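Local coordinates for acyl-[acyl-carrier-protein]--UDP-N-acetylglucosamine O-acyltransferase (Helicobacter pylori, PDB 1J2Z) that transfers a (3R)-hydroxyacyl chain from acyl carrier protein to UDP-N-acetylglucosamine, the first step of lipid A biosynthesis, as a homotrimer of left-handed beta-helices, at residues 125-130 / 143-148; 158-163 / 248-253; 188-193 / 254-259. All coordinates share one frame; numbering follows the deposited sequence.

Contact 1 of 3, residues 125-130 / 143-148; sequences IGSHCI and IGDYVN
The phenol of Tyr146 lies nearly parallel to the imidazole of His128 but slid along it, the two side chains running side by side from successive turns. The planes are 10° apart and the rings barely overlap: the Tyr146 OH sits over one face of the imidazole, toward its rim, and the His128 CB fills the hollow over the phenol, 3.8 Å from the ring centroid in a CH-pi contact. Both residues have positive phi, and the turns are tied together by Tyr146 N to Ser127 O, 3.0 Å.

Beside Gly126, the carboxylate of Asp145 enters the space that a side chain there would occupy. Its OD1 takes the Ser127 N at 2.8 Å from above the carboxylate plane, and a water joins OD1 to the Ser127 hydroxyl, which also bonds to the backbone N of Asp109. Where the turns run into strands 130-131 and 148-149, Val147 O accepts both Ile130 N, at 2.9 Å, and its neighbour Asn148 ND2; this bond and a water that also donates to His128 O hold the Asn148 amide, with ND2 3.8 Å from Ile130 CB.

Inward, Ile125 and Ile143 run side by side; in each, CG1 stands anti to the carbonyl carbon (chi1 -65°), which keeps the chains in step, Ile125 CG1 touching Ile143 CD1 at 4.1 Å. This like-on-like stacking is characteristic of consecutive coils of the left-handed beta-helix built by hexapeptide repeats. The two isoleucines also meet Leu137 of strand 136-137 inside the prism, while on the outer surface helix 195-201 packs on Tyr146 through Arg197 and Leu201 and on Asn148 through Arg197.

Contact 2 of 3, residues 158-163 / 248-253; sequences FVRIAK and ILESSR. With SOG (octyl 1-thio-beta-D-glucopyranoside), chain B.
Arg160 reaches from its strand toward the chain leaving helix 239-250 and brings its guanidinium against Glu250 and Ser251. Its chain is extended at chi2 and bends at chi3 (-49°), which turns the planar head along the 248-253 backbone. Arg160 NH2 comes within 3.1 Å of Ser251 CA, while Glu250 O lies over one face of the group, displaced toward its rim. The Glu250 side chain crosses that of Arg160 at about a right angle, with carboxylate and guanidinium planes 33° apart; from Arg160 NH1 to Glu250 OE1 is 4.4 Å, beyond a salt bridge. Stronger partners hold the arginine: NE pairs with Asp176, NH2 bonds to Phe247 O, and the Phe247 ring makes a cation-pi contact. Asp176 also receives the Ser251 hydroxyl, so one carboxylate ties both segments together.

Here the end of the last helix, 239-250, and the chain leaving it lie against strand 160-161, the outermost within this chain of one parallel sheet of the left-handed beta-helix, and the tail reaches the ligand pocket.

At that end Arg253, bent at both chi2 and chi3, lays its aliphatic part along Phe158: its CD is 3.8 Å from Phe158 CB, whereas the phenyl ring leads away and stacks on His140, a probable substrate-binding residue. The guanidinium presents its edge to the octyl tail of octyl 1-thio-beta-D-glucopyranoside, with Arg253 NH2 3.2 Å from its C8', and NH1 bonds to Gln157 O. Arg253 N bonds to a water 2.9 Å away that lies 3.2 Å from Phe158 O, to which it can donate.

Contact 3 of 3, residues 188-193 / 254-259; sequences AFIRGL and GVAYKS
Ile190 points toward the 254-259 segment and forms the tight part of this contact. Its amide gives a short, nearly straight bond to Tyr257 O, 2.6 Å from Ile190 N with an angle of 163° at the hydrogen. CB and CG1 lie against that carbonyl, CG1 also 4.0 Å from Ala256 CB, while CG2, anti to the backbone N, goes the other way, to Lys258. The lysine leaves its backbone in the opposite direction, but a bend at chi2 (64°) folds the chain back, so that the methylenes cross the isoleucine obliquely; Lys258 CD is 3.7 Å from Ile190 CG2. Its ammonium end passes on to Gly192, whose CA lies 3.9 Å from Lys258 NZ, at the corner where the chain turns out of the strand with backbone angles that call for glycine. Ile190 O and Lys258 O come within 2.8 Å of each other, two acceptors with no bond between them; Ser259 OG, which donates to Lys258 O, lies 3.1 Å from Ile190 O.

Strand 189-191 is the outermost strand of its sheet within this chain and runs antiparallel to 181-184, a departure from the parallel order of the left-handed beta-helix. The C-terminal tail, returning from the helical domain, runs at 55° to it and is joined to it by a single backbone hydrogen bond. Pro178 and Phe218 close over Ile190, Phe218 also touching Lys258.

Packing thins toward the surface. Phe189 and Tyr257 meet through their CB atoms, 3.8 Å apart, and both rings then lead away from the contact. Arg191 turns away from the tail to a salt bridge with Glu184.

Overall arrangement
The three contacts step along the long axis from the beta-helix coils to the C-terminal end. Contacts 1 and 2 adjoin, centres about 14 Å apart: strand 160-161 is the next coil after 142-143, and Gly144 N lies 2.8 Å from Ile161 O in a probable hydrogen bond. Contacts 2 and 3 alternate along the sequence, centres about 12 Å apart, and meet where Ile248 CG2 packs 4.1 Å from Val255 CG2. Contacts 1 and 3 do not touch. Through Arg253, contact 2 borders the detergent pocket, which includes His121 and Gln157, probable substrate-binding residues like His140, whose side chain is about 3 Å from that of Phe158. Ile130 and Arg191 side chains lie about 9 and 11 Å from bound detergent.

Contact 1 of 3, residues 125-130 / 143-148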
loop_
_atom_site.group_PDB
_atom_site.type_symbol
_atom_site.label_atom_id
_atom_site.label_comp_id
_atom_site.label_asym_id
_atom_site.label_seq_id
_atom_site.Cartn_x
_atom_site.Cartn_y
_atom_site.Cartn_z
ATOM N N ILE A 125 -12.333 -8.091 -14.896
ATOM C CA ILE A 125 -13.044 -6.921 -14.409
ATOM C C ILE A 125 -13.959 -6.461 -15.535
ATOM O O ILE A 125 -13.552 -6.444 -16.699
ATOM C CB ILE A 125 -12.061 -5.786 -14.043
ATOM C CG1 ILE A 125 -11.191 -6.219 -12.859
ATOM C CG2 ILE A 125 -12.829 -4.515 -13.708
ATOM C CD1 ILE A 125 -10.097 -5.229 -12.504
ATOM N N GLY A 126 -15.189 -6.096 -15.185
ATOM C CA GLY A 126 -16.147 -5.644 -16.179
ATOM C C GLY A 126 -16.023 -4.175 -16.545
ATOM O O GLY A 126 -14.925 -3.681 -16.814
ATOM N N SER A 127 -17.154 -3.475 -16.554
ATOM C CA SER A 127 -17.184 -2.057 -16.907
ATOM C C SER A 127 -17.821 -1.194 -15.816
ATOM O O SER A 127 -18.540 -1.699 -14.958
ATOM C CB SER A 127 -17.955 -1.870 -18.219
ATOM O OG SER A 127 -17.314 -2.536 -19.298
ATOM N N HIS A 128 -17.550 0.108 -15.864
ATOM C CA HIS A 128 -18.094 1.063 -14.898
ATOM C C HIS A 128 -17.688 0.769 -13.459
ATOM O O HIS A 128 -18.418 1.094 -12.528
ATOM C CB HIS A 128 -19.624 1.096 -14.994
ATOM C CG HIS A 128 -20.130 1.457 -16.356
ATOM N ND1 HIS A 128 -20.050 2.735 -16.864
ATOM C CD2 HIS A 128 -20.674 0.695 -17.333
ATOM C CE1 HIS A 128 -20.520 2.745 -18.098
ATOM N NE2 HIS A 128 -20.904 1.519 -18.407
ATOM N N CYS A 129 -16.523 0.158 -13.274
ATOM C CA CYS A 129 -16.044 -0.165 -11.934
ATOM C C CYS A 129 -15.069 0.874 -11.409
ATOM O O CYS A 129 -14.461 1.624 -12.176
ATOM C CB CYS A 129 -15.346 -1.526 -11.926
ATOM S SG CYS A 129 -16.427 -2.946 -12.190
ATOM N N ILE A 130 -14.916 0.906 -10.092
ATOM C CA ILE A 130 -13.986 1.822 -9.461
ATOM C C ILE A 130 -13.231 1.090 -8.357
ATOM O O ILE A 130 -13.836 0.575 -7.416
ATOM C CB ILE A 130 -14.709 3.045 -8.851
ATOM C CG1 ILE A 130 -15.331 3.895 -9.961
ATOM C CG2 ILE A 130 -13.723 3.880 -8.047
ATOM C CD1 ILE A 130 -16.171 5.051 -9.444
ATOM N N ILE A 143 -14.935 -9.757 -11.330
ATOM C CA ILE A 143 -15.656 -8.585 -10.848
ATOM C C ILE A 143 -16.658 -8.132 -11.909
ATOM O O ILE A 143 -16.280 -7.864 -13.048
ATOM C CB ILE A 143 -14.661 -7.443 -10.536
ATOM C CG1 ILE A 143 -13.748 -7.871 -9.381
ATOM C CG2 ILE A 143 -15.408 -6.157 -10.196
ATOM C CD1 ILE A 143 -12.664 -6.877 -9.038
ATOM N N GLY A 144 -17.930 -8.050 -11.527
ATOM C CA GLY A 144 -18.969 -7.648 -12.464
ATOM C C GLY A 144 -18.997 -6.160 -12.750
ATOM O O GLY A 144 -18.114 -5.420 -12.312
ATOM N N ASP A 145 -20.004 -5.713 -13.495
ATOM C CA ASP A 145 -20.121 -4.296 -13.824
ATOM C C ASP A 145 -20.600 -3.491 -12.623
ATOM O O ASP A 145 -21.214 -4.030 -11.700
ATOM C CB ASP A 145 -21.097 -4.078 -14.988
ATOM C CG ASP A 145 -20.668 -4.787 -16.257
ATOM O OD1 ASP A 145 -19.450 -4.999 -16.452
ATOM O OD2 ASP A 145 -21.554 -5.122 -17.071
ATOM N N TYR A 146 -20.310 -2.196 -12.642
ATOM C CA TYR A 146 -20.723 -1.284 -11.577
ATOM C C TYR A 146 -20.327 -1.709 -10.168
ATOM O O TYR A 146 -21.136 -1.646 -9.241
ATOM C CB TYR A 146 -22.239 -1.065 -11.625
ATOM C CG TYR A 146 -22.733 -0.552 -12.955
ATOM C CD1 TYR A 146 -23.106 -1.435 -13.965
ATOM C CD2 TYR A 146 -22.784 0.816 -13.220
ATOM C CE1 TYR A 146 -23.519 -0.969 -15.212
ATOM C CE2 TYR A 146 -23.195 1.291 -14.464
ATOM C CZ TYR A 146 -23.560 0.391 -15.454
ATOM O OH TYR A 146 -23.959 0.851 -16.689
ATOM N N VAL A 147 -19.083 -2.140 -10.004
ATOM C CA VAL A 147 -18.603 -2.533 -8.690
ATOM C C VAL A 147 -17.625 -1.487 -8.170
ATOM O O VAL A 147 -16.750 -1.011 -8.904
ATOM C CB VAL A 147 -17.893 -3.906 -8.732
ATOM C CG1 VAL A 147 -17.208 -4.193 -7.390
ATOM C CG2 VAL A 147 -18.904 -4.998 -9.041
ATOM N N ASN A 148 -17.798 -1.109 -6.908
ATOM C CA ASN A 148 -16.907 -0.148 -6.271
ATOM C C ASN A 148 -16.189 -0.854 -5.135
ATOM O O ASN A 148 -16.822 -1.511 -4.312
ATOM C CB ASN A 148 -17.681 1.050 -5.712
ATOM C CG ASN A 148 -18.131 2.012 -6.793
ATOM O OD1 ASN A 148 -18.494 3.150 -6.512
ATOM N ND2 ASN A 148 -18.116 1.554 -8.036
HETATM O O HOH W 1 -18.779 -5.426 -19.073
HETATM O O HOH W 2 -19.191 2.603 -10.359
#

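Contact 2 of 3, residues 158-163 / 248-253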
loop_
_atom_site.group_PDB
_atom_site.type_symbol
_atom_site.label_atom_id
_atom_site.label_comp_id
_atom_site.label_asym_id
_atom_site.label_seq_id
_atom_site.Cartn_x
_atom_site.Cartn_y
_atom_site.Cartn_z
ATOM N N PHE A 158 -9.768 -16.463 -6.537
ATOM C CA PHE A 158 -11.019 -17.086 -6.959
ATOM C C PHE A 158 -12.302 -16.444 -6.454
ATOM O O PHE A 158 -13.385 -16.973 -6.684
ATOM C CB PHE A 158 -11.019 -18.580 -6.601
ATOM C CG PHE A 158 -10.016 -19.382 -7.376
ATOM C CD1 PHE A 158 -8.803 -19.744 -6.806
ATOM C CD2 PHE A 158 -10.266 -19.731 -8.699
ATOM C CE1 PHE A 158 -7.848 -20.440 -7.544
ATOM C CE2 PHE A 158 -9.322 -20.424 -9.446
ATOM C CZ PHE A 158 -8.109 -20.779 -8.869
ATOM N N VAL A 159 -12.196 -15.310 -5.773
ATOM C CA VAL A 159 -13.400 -14.650 -5.287
ATOM C C VAL A 159 -14.150 -14.036 -6.464
ATOM O O VAL A 159 -13.538 -13.573 -7.429
ATOM C CB VAL A 159 -13.073 -13.540 -4.267
ATOM C CG1 VAL A 159 -14.283 -12.623 -4.075
ATOM C CG2 VAL A 159 -12.686 -14.167 -2.935
ATOM N N ARG A 160 -15.476 -14.044 -6.392
ATOM C CA ARG A 160 -16.284 -13.462 -7.455
ATOM C C ARG A 160 -17.222 -12.416 -6.874
ATOM O O ARG A 160 -17.931 -12.682 -5.908
ATOM C CB ARG A 160 -17.105 -14.540 -8.166
ATOM C CG ARG A 160 -16.287 -15.642 -8.838
ATOM C CD ARG A 160 -17.222 -16.650 -9.494
ATOM N NE ARG A 160 -18.268 -17.055 -8.561
ATOM C CZ ARG A 160 -19.524 -17.314 -8.907
ATOM N NH1 ARG A 160 -19.901 -17.213 -10.175
ATOM N NH2 ARG A 160 -20.408 -17.655 -7.980
ATOM N N ILE A 161 -17.209 -11.222 -7.452
ATOM C CA ILE A 161 -18.082 -10.146 -6.996
ATOM C C ILE A 161 -19.029 -9.846 -8.150
ATOM O O ILE A 161 -18.591 -9.476 -9.243
ATOM C CB ILE A 161 -17.274 -8.884 -6.641
ATOM C CG1 ILE A 161 -16.267 -9.218 -5.541
ATOM C CG2 ILE A 161 -18.212 -7.770 -6.181
ATOM C CD1 ILE A 161 -15.226 -8.135 -5.325
ATOM N N ALA A 162 -20.324 -10.014 -7.906
ATOM C CA ALA A 162 -21.323 -9.788 -8.942
ATOM C C ALA A 162 -21.582 -8.314 -9.206
ATOM O O ALA A 162 -21.036 -7.438 -8.533
ATOM C CB ALA A 162 -22.629 -10.498 -8.568
ATOM N N LYS A 163 -22.426 -8.061 -10.198
ATOM C CA LYS A 163 -22.797 -6.714 -10.613
ATOM C C LYS A 163 -23.371 -5.837 -9.505
ATOM O O LYS A 163 -24.053 -6.318 -8.604
ATOM C CB LYS A 163 -23.816 -6.806 -11.754
ATOM C CG LYS A 163 -24.404 -5.475 -12.201
ATOM C CD LYS A 163 -25.529 -5.712 -13.212
ATOM C CE LYS A 163 -26.054 -4.409 -13.792
ATOM N NZ LYS A 163 -27.174 -4.654 -14.748
ATOM N N ILE A 248 -25.174 -17.677 -7.248
ATOM C CA ILE A 248 -25.018 -18.407 -5.998
ATOM C C ILE A 248 -24.699 -19.884 -6.193
ATOM O O ILE A 248 -23.774 -20.408 -5.574
ATOM C CB ILE A 248 -26.295 -18.276 -5.134
ATOM C CG1 ILE A 248 -26.423 -16.840 -4.625
ATOM C CG2 ILE A 248 -26.255 -19.262 -3.976
ATOM C CD1 ILE A 248 -27.740 -16.548 -3.911
ATOM N N LEU A 249 -25.461 -20.558 -7.048
ATOM C CA LEU A 249 -25.239 -21.981 -7.290
ATOM C C LEU A 249 -23.905 -22.270 -7.975
ATOM O O LEU A 249 -23.397 -23.385 -7.895
ATOM C CB LEU A 249 -26.382 -22.568 -8.129
ATOM C CG LEU A 249 -27.794 -22.521 -7.537
ATOM C CD1 LEU A 249 -28.766 -23.203 -8.491
ATOM C CD2 LEU A 249 -27.820 -23.207 -6.181
ATOM N N GLU A 250 -23.332 -21.270 -8.639
ATOM C CA GLU A 250 -22.055 -21.454 -9.325
ATOM C C GLU A 250 -20.843 -21.157 -8.446
ATOM O O GLU A 250 -19.705 -21.405 -8.845
ATOM C CB GLU A 250 -21.992 -20.569 -10.572
ATOM C CG GLU A 250 -22.860 -21.052 -11.719
ATOM C CD GLU A 250 -22.866 -20.083 -12.885
ATOM O OE1 GLU A 250 -21.770 -19.672 -13.323
ATOM O OE2 GLU A 250 -23.964 -19.734 -13.365
ATOM N N SER A 251 -21.090 -20.637 -7.248
ATOM C CA SER A 251 -20.011 -20.289 -6.327
ATOM C C SER A 251 -19.040 -21.425 -5.997
ATOM O O SER A 251 -19.454 -22.548 -5.718
ATOM C CB SER A 251 -20.601 -19.745 -5.027
ATOM O OG SER A 251 -19.569 -19.383 -4.133
ATOM N N SER A 252 -17.746 -21.110 -6.018
ATOM C CA SER A 252 -16.695 -22.077 -5.710
ATOM C C SER A 252 -16.205 -21.900 -4.281
ATOM O O SER A 252 -16.056 -22.867 -3.534
ATOM C CB SER A 252 -15.507 -21.906 -6.664
ATOM O OG SER A 252 -15.778 -22.462 -7.937
ATOM N N ARG A 253 -15.948 -20.654 -3.903
ATOM C CA ARG A 253 -15.463 -20.361 -2.562
ATOM C C ARG A 253 -16.596 -20.222 -1.564
ATOM O O ARG A 253 -16.361 -20.114 -0.365
ATOM C CB ARG A 253 -14.633 -19.077 -2.578
ATOM C CG ARG A 253 -13.479 -19.129 -3.555
ATOM C CD ARG A 253 -12.276 -18.417 -3.006
ATOM N NE ARG A 253 -11.844 -19.017 -1.750
ATOM C CZ ARG A 253 -10.798 -18.598 -1.047
ATOM N NH1 ARG A 253 -10.075 -17.574 -1.481
ATOM N NH2 ARG A 253 -10.478 -19.202 0.089
HETATM C C1 SOG B . -1.488 -14.591 -5.562
HETATM C C2 SOG B . -1.026 -14.797 -7.026
HETATM C C3 SOG B . 0.036 -13.746 -7.380
HETATM C C4 SOG B . -0.592 -12.360 -7.206
HETATM C C5 SOG B . -1.047 -12.191 -5.733
HETATM C C6 SOG B . -1.701 -10.833 -5.521
HETATM C "C1'" SOG B . -2.442 -15.979 -3.851
HETATM C "C2'" SOG B . -3.778 -15.655 -3.212
HETATM C "C3'" SOG B . -4.121 -16.656 -2.124
HETATM C "C4'" SOG B . -5.463 -16.339 -1.480
HETATM C "C5'" SOG B . -5.802 -17.348 -0.391
HETATM C "C6'" SOG B . -7.068 -16.952 0.340
HETATM C "C7'" SOG B . -7.416 -17.943 1.425
HETATM C "C8'" SOG B . -8.680 -17.521 2.137
HETATM S S1 SOG B . -2.498 -15.552 -5.218
HETATM O O2 SOG B . -0.488 -16.103 -7.189
HETATM O O3 SOG B . 0.457 -13.918 -8.718
HETATM O O4 SOG B . 0.354 -11.358 -7.536
HETATM O O5 SOG B . -2.005 -13.239 -5.408
HETATM O O6 SOG B . -0.710 -9.855 -5.267
HETATM O O HOH W 3 -16.051 -18.603 -6.013
#

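Contact 3 of 3, residues 188-193 / 254-259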
loop_
_atom_site.group_PDB
_atom_site.type_symbol
_atom_site.label_atom_id
_atom_site.label_comp_id
_atom_site.label_asym_id
_atom_site.label_seq_id
_atom_site.Cartn_x
_atom_site.Cartn_y
_atom_site.Cartn_z
ATOM N N ALA A 188 -14.589 -9.929 5.518
ATOM C CA ALA A 188 -15.774 -9.317 4.921
ATOM C C ALA A 188 -17.062 -10.136 4.892
ATOM O O ALA A 188 -17.043 -11.345 4.660
ATOM C CB ALA A 188 -15.436 -8.845 3.509
ATOM N N PHE A 189 -18.181 -9.447 5.116
ATOM C CA PHE A 189 -19.514 -10.052 5.110
ATOM C C PHE A 189 -20.511 -9.051 4.518
ATOM O O PHE A 189 -20.219 -7.857 4.435
ATOM C CB PHE A 189 -19.933 -10.423 6.538
ATOM C CG PHE A 189 -19.956 -9.255 7.486
ATOM C CD1 PHE A 189 -21.035 -8.376 7.507
ATOM C CD2 PHE A 189 -18.882 -9.014 8.338
ATOM C CE1 PHE A 189 -21.043 -7.271 8.363
ATOM C CE2 PHE A 189 -18.880 -7.913 9.197
ATOM C CZ PHE A 189 -19.963 -7.040 9.208
ATOM N N ILE A 190 -21.682 -9.536 4.112
ATOM C CA ILE A 190 -22.707 -8.677 3.521
ATOM C C ILE A 190 -23.481 -7.899 4.583
ATOM O O ILE A 190 -24.049 -8.486 5.500
ATOM C CB ILE A 190 -23.699 -9.512 2.674
ATOM C CG1 ILE A 190 -22.935 -10.241 1.562
ATOM C CG2 ILE A 190 -24.774 -8.608 2.080
ATOM C CD1 ILE A 190 -23.775 -11.220 0.773
ATOM N N ARG A 191 -23.507 -6.575 4.444
ATOM C CA ARG A 191 -24.191 -5.707 5.399
ATOM C C ARG A 191 -25.523 -5.168 4.907
ATOM O O ARG A 191 -26.216 -4.461 5.637
ATOM C CB ARG A 191 -23.301 -4.518 5.766
ATOM C CG ARG A 191 -22.055 -4.880 6.541
ATOM C CD ARG A 191 -21.138 -3.676 6.753
ATOM N NE ARG A 191 -21.776 -2.577 7.478
ATOM C CZ ARG A 191 -22.537 -1.640 6.918
ATOM N NH1 ARG A 191 -22.766 -1.651 5.612
ATOM N NH2 ARG A 191 -23.066 -0.683 7.667
ATOM N N GLY A 192 -25.878 -5.489 3.671
ATOM C CA GLY A 192 -27.131 -5.004 3.127
ATOM C C GLY A 192 -27.043 -4.852 1.626
ATOM O O GLY A 192 -26.191 -5.473 0.988
ATOM N N LEU A 193 -27.912 -4.025 1.056
ATOM C CA LEU A 193 -27.911 -3.820 -0.386
ATOM C C LEU A 193 -27.332 -2.477 -0.808
ATOM O O LEU A 193 -27.365 -1.503 -0.057
ATOM C CB LEU A 193 -29.328 -3.956 -0.943
ATOM C CG LEU A 193 -30.028 -5.307 -0.761
ATOM C CD1 LEU A 193 -31.307 -5.325 -1.596
ATOM C CD2 LEU A 193 -29.104 -6.438 -1.192
ATOM N N GLY A 254 -17.826 -20.236 -2.064
ATOM C CA GLY A 254 -18.973 -20.090 -1.191
ATOM C C GLY A 254 -19.384 -18.633 -1.159
ATOM O O GLY A 254 -18.601 -17.755 -1.518
ATOM N N VAL A 255 -20.613 -18.369 -0.734
ATOM C CA VAL A 255 -21.120 -17.009 -0.669
ATOM C C VAL A 255 -20.818 -16.378 0.681
ATOM O O VAL A 255 -20.822 -17.055 1.708
ATOM C CB VAL A 255 -22.634 -16.987 -0.922
ATOM C CG1 VAL A 255 -23.182 -15.590 -0.721
ATOM C CG2 VAL A 255 -22.914 -17.464 -2.336
ATOM N N ALA A 256 -20.556 -15.078 0.670
ATOM C CA ALA A 256 -20.238 -14.348 1.889
ATOM C C ALA A 256 -21.365 -14.403 2.913
ATOM O O ALA A 256 -22.520 -14.663 2.578
ATOM C CB ALA A 256 -19.913 -12.899 1.555
ATOM N N TYR A 257 -21.005 -14.151 4.166
ATOM C CA TYR A 257 -21.938 -14.150 5.286
ATOM C C TYR A 257 -22.912 -12.982 5.125
ATOM O O TYR A 257 -22.539 -11.925 4.621
ATOM C CB TYR A 257 -21.147 -13.982 6.586
ATOM C CG TYR A 257 -21.869 -14.402 7.844
ATOM C CD1 TYR A 257 -21.608 -15.637 8.437
ATOM C CD2 TYR A 257 -22.795 -13.559 8.456
ATOM C CE1 TYR A 257 -22.248 -16.023 9.611
ATOM C CE2 TYR A 257 -23.445 -13.935 9.630
ATOM C CZ TYR A 257 -23.165 -15.167 10.203
ATOM O OH TYR A 257 -23.798 -15.541 11.367
ATOM N N LYS A 258 -24.155 -13.166 5.554
ATOM C CA LYS A 258 -25.148 -12.103 5.448
ATOM C C LYS A 258 -25.307 -11.370 6.783
ATOM O O LYS A 258 -24.389 -10.686 7.235
ATOM C CB LYS A 258 -26.491 -12.682 4.996
ATOM C CG LYS A 258 -27.633 -11.674 4.906
ATOM C CD LYS A 258 -27.392 -10.606 3.854
ATOM C CE LYS A 258 -28.569 -9.640 3.805
ATOM N NZ LYS A 258 -28.448 -8.631 2.717
ATOM N N SER A 259 -26.469 -11.520 7.414
ATOM C CA SER A 259 -26.741 -10.864 8.689
ATOM C C SER A 259 -27.989 -11.449 9.341
ATOM O O SER A 259 -28.478 -10.927 10.343
ATOM C CB SER A 259 -26.938 -9.356 8.484
ATOM O OG SER A 259 -25.741 -8.727 8.052
#